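Local coordinates for penaeus monodon metallodensovirus major capsid protein (PDB 6WH7), which builds the icosahedral shell of a shrimp densovirus as its major capsid protein, sixty copies enclosing what is presumably the parvoviral genome, at residues 163-166 / 167-170; 252-255 / 256-259; 351-355 / 356-360. All coordinates share one frame; numbering follows the deposited sequence.

Interaction 1: residues 163-166 / 167-170; sequences DQQC and LSKV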
ATOM      1  N   ASP A 163     -15.839 -90.973  -1.621  1.00 16.62           N
ATOM      2  CA  ASP A 163     -15.686 -90.139  -0.440  1.00 16.62           C
ATOM      3  C   ASP A 163     -16.608 -90.567   0.682  1.00 16.62           C
ATOM      4  O   ASP A 163     -16.209 -90.580   1.850  1.00 16.62           O
ATOM      5  CB  ASP A 163     -15.948 -88.684  -0.806  1.00 18.02           C
ATOM      6  CG  ASP A 163     -14.843 -88.095  -1.639  1.00 18.02           C
ATOM      7  OD1 ASP A 163     -13.723 -88.633  -1.587  1.00 18.02           O
ATOM      8  OD2 ASP A 163     -15.095 -87.110  -2.362  1.00 18.02           O
ATOM      9  N   GLN A 164     -17.849 -90.893   0.342  1.00 17.33           N
ATOM     10  CA  GLN A 164     -18.807 -91.384   1.313  1.00 17.33           C
ATOM     11  C   GLN A 164     -18.540 -92.824   1.708  1.00 17.33           C
ATOM     12  O   GLN A 164     -19.210 -93.330   2.610  1.00 17.33           O
ATOM     13  CB  GLN A 164     -20.212 -91.238   0.751  1.00 18.03           C
ATOM     14  CG  GLN A 164     -20.616 -89.798   0.524  1.00 18.03           C
ATOM     15  CD  GLN A 164     -20.803 -89.039   1.814  1.00 18.03           C
ATOM     16  OE1 GLN A 164     -19.907 -88.344   2.275  1.00 18.03           O
ATOM     17  NE2 GLN A 164     -21.985 -89.154   2.394  1.00 18.03           N
ATOM     18  N   GLN A 165     -17.578 -93.479   1.066  1.00 16.95           N
ATOM     19  CA  GLN A 165     -17.215 -94.863   1.351  1.00 16.95           C
ATOM     20  C   GLN A 165     -18.416 -95.791   1.175  1.00 16.95           C
ATOM     21  O   GLN A 165     -18.841 -96.495   2.091  1.00 16.95           O
ATOM     22  CB  GLN A 165     -16.598 -94.998   2.743  1.00 16.96           C
ATOM     23  CG  GLN A 165     -16.033 -96.370   3.035  1.00 16.96           C
ATOM     24  CD  GLN A 165     -15.314 -96.418   4.343  1.00 16.96           C
ATOM     25  OE1 GLN A 165     -15.113 -95.396   4.974  1.00 16.96           O
ATOM     26  NE2 GLN A 165     -14.931 -97.604   4.770  1.00 16.96           N
ATOM     27  N   CYS A 166     -18.988 -95.750  -0.026  1.00 17.71           N
ATOM     28  CA  CYS A 166     -19.935 -96.784  -0.413  1.00 17.71           C
ATOM     29  C   CYS A 166     -19.308 -98.160  -0.269  1.00 17.71           C
ATOM     30  O   CYS A 166     -19.948 -99.102   0.206  1.00 17.71           O
ATOM     31  CB  CYS A 166     -20.399 -96.562  -1.849  1.00 18.13           C
ATOM     32  SG  CYS A 166     -21.250 -95.015  -2.132  1.00 18.13           S
ATOM     33  N   LEU A 167     -18.049 -98.288  -0.666  1.00 17.28           N
ATOM     34  CA  LEU A 167     -17.303 -99.535  -0.597  1.00 17.28           C
ATOM     35  C   LEU A 167     -16.246 -99.389   0.484  1.00 17.28           C
ATOM     36  O   LEU A 167     -15.286 -98.632   0.323  1.00 17.28           O
ATOM     37  CB  LEU A 167     -16.671 -99.862  -1.946  1.00 17.22           C
ATOM     38  CG  LEU A 167     -17.517-100.602  -2.975  1.00 17.22           C
ATOM     39  CD1 LEU A 167     -18.728 -99.804  -3.362  1.00 17.22           C
ATOM     40  CD2 LEU A 167     -16.672-100.873  -4.198  1.00 17.22           C
ATOM     41  N   SER A 168     -16.433-100.099   1.588  1.00 17.31           N
ATOM     42  CA  SER A 168     -15.450-100.081   2.661  1.00 17.31           C
ATOM     43  C   SER A 168     -14.261-100.963   2.326  1.00 17.31           C
ATOM     44  O   SER A 168     -13.107-100.559   2.481  1.00 17.31           O
ATOM     45  CB  SER A 168     -16.102-100.543   3.958  1.00 18.28           C
ATOM     46  OG  SER A 168     -15.154-100.624   4.999  1.00 18.28           O
ATOM     47  N   LYS A 169     -14.537-102.172   1.870  1.00 17.14           N
ATOM     48  CA  LYS A 169     -13.535-103.162   1.542  1.00 17.14           C
ATOM     49  C   LYS A 169     -13.899-103.743   0.192  1.00 17.14           C
ATOM     50  O   LYS A 169     -15.078-103.945  -0.106  1.00 17.14           O
ATOM     51  CB  LYS A 169     -13.478-104.250   2.603  1.00 17.81           C
ATOM     52  CG  LYS A 169     -12.417-105.273   2.380  1.00 17.81           C
ATOM     53  CD  LYS A 169     -12.523-106.367   3.402  1.00 17.81           C
ATOM     54  CE  LYS A 169     -12.137-105.887   4.774  1.00 17.81           C
ATOM     55  NZ  LYS A 169     -12.218-106.993   5.758  1.00 17.81           N
ATOM     56  N   VAL A 170     -12.891-104.000  -0.627  1.00 17.40           N
ATOM     57  CA  VAL A 170     -13.092-104.314  -2.031  1.00 17.40           C
ATOM     58  C   VAL A 170     -12.383-105.618  -2.344  1.00 17.40           C
ATOM     59  O   VAL A 170     -11.198-105.770  -2.041  1.00 17.40           O
ATOM     60  CB  VAL A 170     -12.575-103.179  -2.930  1.00 16.84           C
ATOM     61  CG1 VAL A 170     -12.714-103.558  -4.343  1.00 16.84           C
ATOM     62  CG2 VAL A 170     -13.347-101.914  -2.663  1.00 16.84           C
TER

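Interaction 2: residues 252-255 / 256-259; sequences IPTS and KHIN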
ATOM      1  N   ILE A 252       2.607-101.864  18.730  1.00 16.76           N
ATOM      2  CA  ILE A 252       1.679-102.106  19.827  1.00 16.76           C
ATOM      3  C   ILE A 252       2.129-101.255  21.005  1.00 16.76           C
ATOM      4  O   ILE A 252       3.286-101.367  21.436  1.00 16.76           O
ATOM      5  CB  ILE A 252       1.635-103.592  20.206  1.00 17.10           C
ATOM      6  CG1 ILE A 252       1.335-104.440  18.974  1.00 17.10           C
ATOM      7  CG2 ILE A 252       0.593-103.829  21.268  1.00 17.10           C
ATOM      8  CD1 ILE A 252       0.048-104.086  18.311  1.00 17.10           C
ATOM      9  N   PRO A 253       1.276-100.392  21.544  1.00 16.76           N
ATOM     10  CA  PRO A 253       1.663 -99.629  22.730  1.00 16.76           C
ATOM     11  C   PRO A 253       1.911-100.551  23.910  1.00 16.76           C
ATOM     12  O   PRO A 253       1.119-101.449  24.198  1.00 16.76           O
ATOM     13  CB  PRO A 253       0.462 -98.710  22.960  1.00 16.16           C
ATOM     14  CG  PRO A 253      -0.661 -99.408  22.328  1.00 16.16           C
ATOM     15  CD  PRO A 253      -0.096-100.081  21.126  1.00 16.16           C
ATOM     16  N   THR A 254       3.027-100.324  24.589  1.00 16.44           N
ATOM     17  CA  THR A 254       3.444-101.127  25.723  1.00 16.44           C
ATOM     18  C   THR A 254       3.354-100.307  27.002  1.00 16.44           C
ATOM     19  O   THR A 254       3.465 -99.081  26.986  1.00 16.44           O
ATOM     20  CB  THR A 254       4.859-101.663  25.519  1.00 16.98           C
ATOM     21  OG1 THR A 254       5.743-100.581  25.216  1.00 16.98           O
ATOM     22  CG2 THR A 254       4.881-102.648  24.379  1.00 16.98           C
ATOM     23  N   SER A 255       3.135-101.002  28.110  1.00 16.88           N
ATOM     24  CA  SER A 255       2.663-100.365  29.325  1.00 16.88           C
ATOM     25  C   SER A 255       3.763 -99.582  30.029  1.00 16.88           C
ATOM     26  O   SER A 255       4.959 -99.782  29.809  1.00 16.88           O
ATOM     27  CB  SER A 255       2.083-101.404  30.279  1.00 17.80           C
ATOM     28  OG  SER A 255       3.078-102.316  30.701  1.00 17.80           O
ATOM     29  N   LYS A 256       3.316 -98.674  30.896  1.00 16.79           N
ATOM     30  CA  LYS A 256       4.143 -97.938  31.848  1.00 16.79           C
ATOM     31  C   LYS A 256       5.072 -96.938  31.183  1.00 16.79           C
ATOM     32  O   LYS A 256       6.127 -96.617  31.722  1.00 16.79           O
ATOM     33  CB  LYS A 256       4.937 -98.892  32.736  1.00 18.80           C
ATOM     34  CG  LYS A 256       4.049 -99.868  33.465  1.00 18.80           C
ATOM     35  CD  LYS A 256       3.009 -99.134  34.281  1.00 18.80           C
ATOM     36  CE  LYS A 256       2.126-100.106  35.033  1.00 18.80           C
ATOM     37  NZ  LYS A 256       1.099 -99.393  35.831  1.00 18.80           N
ATOM     38  N   HIS A 257       4.676 -96.416  30.033  1.00 15.41           N
ATOM     39  CA  HIS A 257       5.359 -95.291  29.411  1.00 15.41           C
ATOM     40  C   HIS A 257       4.475 -94.767  28.292  1.00 15.41           C
ATOM     41  O   HIS A 257       3.407 -95.315  28.011  1.00 15.41           O
ATOM     42  CB  HIS A 257       6.737 -95.674  28.888  1.00 15.32           C
ATOM     43  CG  HIS A 257       6.730 -96.849  27.968  1.00 15.32           C
ATOM     44  ND1 HIS A 257       6.736 -98.146  28.425  1.00 15.32           N
ATOM     45  CD2 HIS A 257       6.707 -96.927  26.618  1.00 15.32           C
ATOM     46  CE1 HIS A 257       6.732 -98.972  27.398  1.00 15.32           C
ATOM     47  NE2 HIS A 257       6.708 -98.257  26.289  1.00 15.32           N
ATOM     48  N   ILE A 258       4.931 -93.708  27.655  1.00 14.35           N
ATOM     49  CA  ILE A 258       4.185 -93.123  26.553  1.00 14.35           C
ATOM     50  C   ILE A 258       4.500 -93.876  25.275  1.00 14.35           C
ATOM     51  O   ILE A 258       5.603 -94.391  25.074  1.00 14.35           O
ATOM     52  CB  ILE A 258       4.478 -91.622  26.409  1.00 13.60           C
ATOM     53  CG1 ILE A 258       5.950 -91.404  26.126  1.00 13.60           C
ATOM     54  CG2 ILE A 258       4.048 -90.882  27.648  1.00 13.60           C
ATOM     55  CD1 ILE A 258       6.296 -90.010  25.842  1.00 13.60           C
ATOM     56  N   ASN A 259       3.503 -93.946  24.408  1.00 13.95           N
ATOM     57  CA  ASN A 259       3.587 -94.618  23.131  1.00 13.95           C
ATOM     58  C   ASN A 259       3.058 -93.679  22.067  1.00 13.95           C
ATOM     59  O   ASN A 259       2.445 -92.655  22.364  1.00 13.95           O
ATOM     60  CB  ASN A 259       2.786 -95.918  23.141  1.00 15.74           C
ATOM     61  CG  ASN A 259       3.336 -96.921  24.105  1.00 15.74           C
ATOM     62  OD1 ASN A 259       2.631 -97.405  24.976  1.00 15.74           O
ATOM     63  ND2 ASN A 259       4.597 -97.271  23.936  1.00 15.74           N
TER

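Interaction 3: residues 351-355 / 356-360; sequences PRVDA and RNKGG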
ATOM      1  N   PRO A 351     -16.004 -86.981   5.481  1.00 14.50           N
ATOM      2  CA  PRO A 351     -16.483 -85.600   5.549  1.00 14.50           C
ATOM      3  C   PRO A 351     -17.470 -85.360   6.667  1.00 14.50           C
ATOM      4  O   PRO A 351     -17.589 -84.219   7.120  1.00 14.50           O
ATOM      5  CB  PRO A 351     -17.121 -85.389   4.175  1.00 14.71           C
ATOM      6  CG  PRO A 351     -17.494 -86.739   3.735  1.00 14.71           C
ATOM      7  CD  PRO A 351     -16.436 -87.648   4.246  1.00 14.71           C
ATOM      8  N   ARG A 352     -18.163 -86.386   7.142  1.00 14.10           N
ATOM      9  CA  ARG A 352     -19.116 -86.228   8.227  1.00 14.10           C
ATOM     10  C   ARG A 352     -18.500 -86.431   9.599  1.00 14.10           C
ATOM     11  O   ARG A 352     -19.184 -86.228  10.603  1.00 14.10           O
ATOM     12  CB  ARG A 352     -20.297 -87.173   8.031  1.00 14.92           C
ATOM     13  CG  ARG A 352     -21.204 -86.723   6.918  1.00 14.92           C
ATOM     14  CD  ARG A 352     -22.314 -87.690   6.656  1.00 14.92           C
ATOM     15  NE  ARG A 352     -21.820 -88.967   6.175  1.00 14.92           N
ATOM     16  CZ  ARG A 352     -22.605 -89.968   5.811  1.00 14.92           C
ATOM     17  NH1 ARG A 352     -23.916 -89.827   5.861  1.00 14.92           N
ATOM     18  NH2 ARG A 352     -22.079 -91.101   5.385  1.00 14.92           N
ATOM     19  N   VAL A 353     -17.231 -86.821   9.669  1.00 13.95           N
ATOM     20  CA  VAL A 353     -16.484 -86.697  10.910  1.00 13.95           C
ATOM     21  C   VAL A 353     -16.317 -85.223  11.239  1.00 13.95           C
ATOM     22  O   VAL A 353     -16.202 -84.378  10.345  1.00 13.95           O
ATOM     23  CB  VAL A 353     -15.132 -87.418  10.792  1.00 13.16           C
ATOM     24  CG1 VAL A 353     -14.204 -87.017  11.901  1.00 13.16           C
ATOM     25  CG2 VAL A 353     -15.353 -88.897  10.867  1.00 13.16           C
ATOM     26  N   ASP A 354     -16.349 -84.902  12.529  1.00 14.06           N
ATOM     27  CA  ASP A 354     -16.160 -83.532  12.977  1.00 14.06           C
ATOM     28  C   ASP A 354     -14.875 -82.957  12.404  1.00 14.06           C
ATOM     29  O   ASP A 354     -13.832 -83.611  12.402  1.00 14.06           O
ATOM     30  CB  ASP A 354     -16.121 -83.496  14.503  1.00 15.62           C
ATOM     31  CG  ASP A 354     -16.106 -82.096  15.054  1.00 15.62           C
ATOM     32  OD1 ASP A 354     -16.226 -81.133  14.274  1.00 15.62           O
ATOM     33  OD2 ASP A 354     -15.972 -81.954  16.280  1.00 15.62           O
ATOM     34  N   ALA A 355     -14.958 -81.724  11.907  1.00 14.26           N
ATOM     35  CA  ALA A 355     -13.787 -81.083  11.328  1.00 14.26           C
ATOM     36  C   ALA A 355     -12.666 -80.941  12.344  1.00 14.26           C
ATOM     37  O   ALA A 355     -11.493 -80.896  11.967  1.00 14.26           O
ATOM     38  CB  ALA A 355     -14.161 -79.718  10.764  1.00 13.37           C
ATOM     39  N   ARG A 356     -13.007 -80.862  13.628  1.00 14.67           N
ATOM     40  CA  ARG A 356     -11.996 -80.790  14.669  1.00 14.67           C
ATOM     41  C   ARG A 356     -11.284 -82.115  14.860  1.00 14.67           C
ATOM     42  O   ARG A 356     -10.172 -82.139  15.390  1.00 14.67           O
ATOM     43  CB  ARG A 356     -12.634 -80.351  15.979  1.00 15.34           C
ATOM     44  CG  ARG A 356     -13.219 -78.963  15.938  1.00 15.34           C
ATOM     45  CD  ARG A 356     -13.567 -78.492  17.324  1.00 15.34           C
ATOM     46  NE  ARG A 356     -14.556 -79.353  17.956  1.00 15.34           N
ATOM     47  CZ  ARG A 356     -15.865 -79.195  17.842  1.00 15.34           C
ATOM     48  NH1 ARG A 356     -16.346 -78.199  17.123  1.00 15.34           N
ATOM     49  NH2 ARG A 356     -16.691 -80.027  18.449  1.00 15.34           N
ATOM     50  N   ASN A 357     -11.904 -83.213  14.450  1.00 14.34           N
ATOM     51  CA  ASN A 357     -11.283 -84.524  14.470  1.00 14.34           C
ATOM     52  C   ASN A 357     -10.551 -84.840  13.188  1.00 14.34           C
ATOM     53  O   ASN A 357     -10.147 -85.979  13.000  1.00 14.34           O
ATOM     54  CB  ASN A 357     -12.318 -85.617  14.733  1.00 14.58           C
ATOM     55  CG  ASN A 357     -12.862 -85.569  16.120  1.00 14.58           C
ATOM     56  OD1 ASN A 357     -14.060 -85.684  16.334  1.00 14.58           O
ATOM     57  ND2 ASN A 357     -11.982 -85.387  17.083  1.00 14.58           N
ATOM     58  N   LYS A 358     -10.435 -83.885  12.279  1.00 15.06           N
ATOM     59  CA  LYS A 358      -9.675 -84.039  11.052  1.00 15.06           C
ATOM     60  C   LYS A 358      -8.639 -82.930  11.007  1.00 15.06           C
ATOM     61  O   LYS A 358      -8.925 -81.793  11.384  1.00 15.06           O
ATOM     62  CB  LYS A 358     -10.577 -83.959   9.820  1.00 13.99           C
ATOM     63  CG  LYS A 358     -11.629 -85.041   9.742  1.00 13.99           C
ATOM     64  CD  LYS A 358     -12.393 -84.981   8.440  1.00 13.99           C
ATOM     65  CE  LYS A 358     -13.243 -83.753   8.267  1.00 13.99           C
ATOM     66  NZ  LYS A 358     -14.412 -83.747   9.151  1.00 13.99           N
ATOM     67  N   GLY A 359      -7.438 -83.251  10.575  1.00 16.28           N
ATOM     68  CA  GLY A 359      -6.407 -82.244  10.512  1.00 16.28           C
ATOM     69  C   GLY A 359      -5.046 -82.851  10.768  1.00 16.28           C
ATOM     70  O   GLY A 359      -4.871 -84.062  10.697  1.00 16.28           O
ATOM     71  N   GLY A 360      -4.100 -81.976  11.078  1.00 15.89           N
ATOM     72  CA  GLY A 360      -2.703 -82.342  11.087  1.00 15.89           C
ATOM     73  C   GLY A 360      -2.327 -83.290  12.203  1.00 15.89           C
ATOM     74  O   GLY A 360      -3.108 -83.614  13.096  1.00 15.89           O
TER

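Interaction 1: residues 163-166 / 167-170
Q165 and S168 meet across a tight bend, three residues apart in the chain. The Q165 side chain is almost fully extended. Its CG lies anti to the backbone N (chi1 -172°), and chi2 continues the line. This carries the amide past L167 and alongside S168. On the way Q165 CG passes 3.6 Å from L167 O, and Q165 CD lies 4.0 Å from S168 CA. At the end Q165 NE2 stands 3.3 Å from S168 CB and 3.0 Å from S168 OG. The serine hydroxyl, also anti to its own backbone N (chi1 176°), points to the same side of the bend as the glutamine. The clear hydrogen bond of Q165 NE2 goes to D244, and this should fix the rotation of the amide. Q165 itself takes positive phi (58°), which turns the chain sharply before C166.

C166 and L167 pack next to each other. C166 CB touches L167 CD1 at 3.9 Å. L167 CD1 also lies 3.6 Å from C166 C, over the start of the peptide that links the two residues. The leucine CB points away from 163-166, and its side chain packs on Y272 of strand 270-274 and M80 of strand 79-83. The thiol of C166 sits beside its own backbone N, away from that leucine. D162 grips the backbone here: one carboxylate oxygen accepts the N-H of C166, the other that of L167. C166 also packs on Q309 and S168 on A321, both of a second subunit. The bend leads out of a barrel sheet, from strand 157-162, into strand 169-179, which pairs with strand 340-345. The family fold of parvovirus capsid proteins is the beta-barrel jelly roll.

Interaction 2: residues 252-255 / 256-259
K256 and H257 form a G1 beta bulge, both facing H368 of strand 363-368. K256 occupies the bulge position with positive phi (69°), so the chain folds back on itself there.

The H257 imidazole swings back over the preceding residues. Its CG sits between the backbone N and the carbonyl carbon (chi1 54°), which holds the ring beside T254 and S255. T254 O lies over one ring face, 3.4 Å from H257 NE2 and offset toward the rim. S255 O approaches the same ring obliquely, 2.8 Å from H257 ND1. T254 OG1 is modelled 2.7 Å from H257 NE2, but the hydroxyl crowds the ring and its exact position is doubtful. Farther along the strand, the N259 side chain points at the incoming chain, and N259 CB packs on P253 CB at 3.6 Å. K256 CG stays near S255 CB, at 4.0 Å, before the lysine leads away.

Strand 257-262 pairs antiparallel with strand 363-368, and P253, S255 and N259 all touch H368. Backbone bonds from I258 reach a third subunit, while P253 packs on H369 of a second subunit.

Interaction 3: residues 351-355 / 356-360
The backbone of D354-K358 winds into a short 3-10 turn. N357 N donates to D354 O at 2.8 Å, and K358 N donates to A355 O at 3.2 Å. Both donors stand well above the planes of the carbonyls they meet. After the turn the chain opens out, and G359 takes backbone angles that suit glycine (phi 148°).

D354 opens the turn with its side chain as well. CG is anti to the backbone N (chi1 -173°), and this brings the carboxylate round to the next residues. D354 OD1 receives a weak bond from R356 N, 3.3 Å long but nearly straight. This closure is an Asx turn laid over the start of the 3-10 segment. It belongs to the loop that leads from strand 340-345 to strand 363-368 and lies against a second subunit.

D354 OD2 also forms a salt bridge to R356 NH2, at 3.0 Å. The oxygen sits over one face of the guanidinium, and the two flat groups are almost perpendicular (86°). No N-H points at it, so the attraction is one of charge. R356 NH2 has its stronger partner in D225 of the second subunit, which makes the arginine a link between subunits.

V353 supplies the apolar contact. V353 CG1 touches N357 CB at 3.7 Å and K358 CG at 3.9 Å. The lysine then bends twice near its end, though the position of its ammonium group is doubtful. N357 OD1 lies 3.5 Å from D354 CB, and N357 also packs on K361 of the second subunit.

Overall arrangement
The three contacts come in series along the chain: interaction 1, then interaction 2, then interaction 3. Interactions 1 and 3 have centres about 18 Å apart and touch: Q164 packs on P351 and R352. Strands 169-179 and 340-345, which border these two loops, are neighbours in one antiparallel sheet. Interaction 2 lies farther off, its centre about 32 Å from interaction 1 and 26 Å from interaction 3. It is tied to interaction 3 through strand 363-368, which follows that loop and pairs with strand 257-262. All three reach the second subunit, so these loops of the capsid protein form part of the interfaces between subunits in the shell.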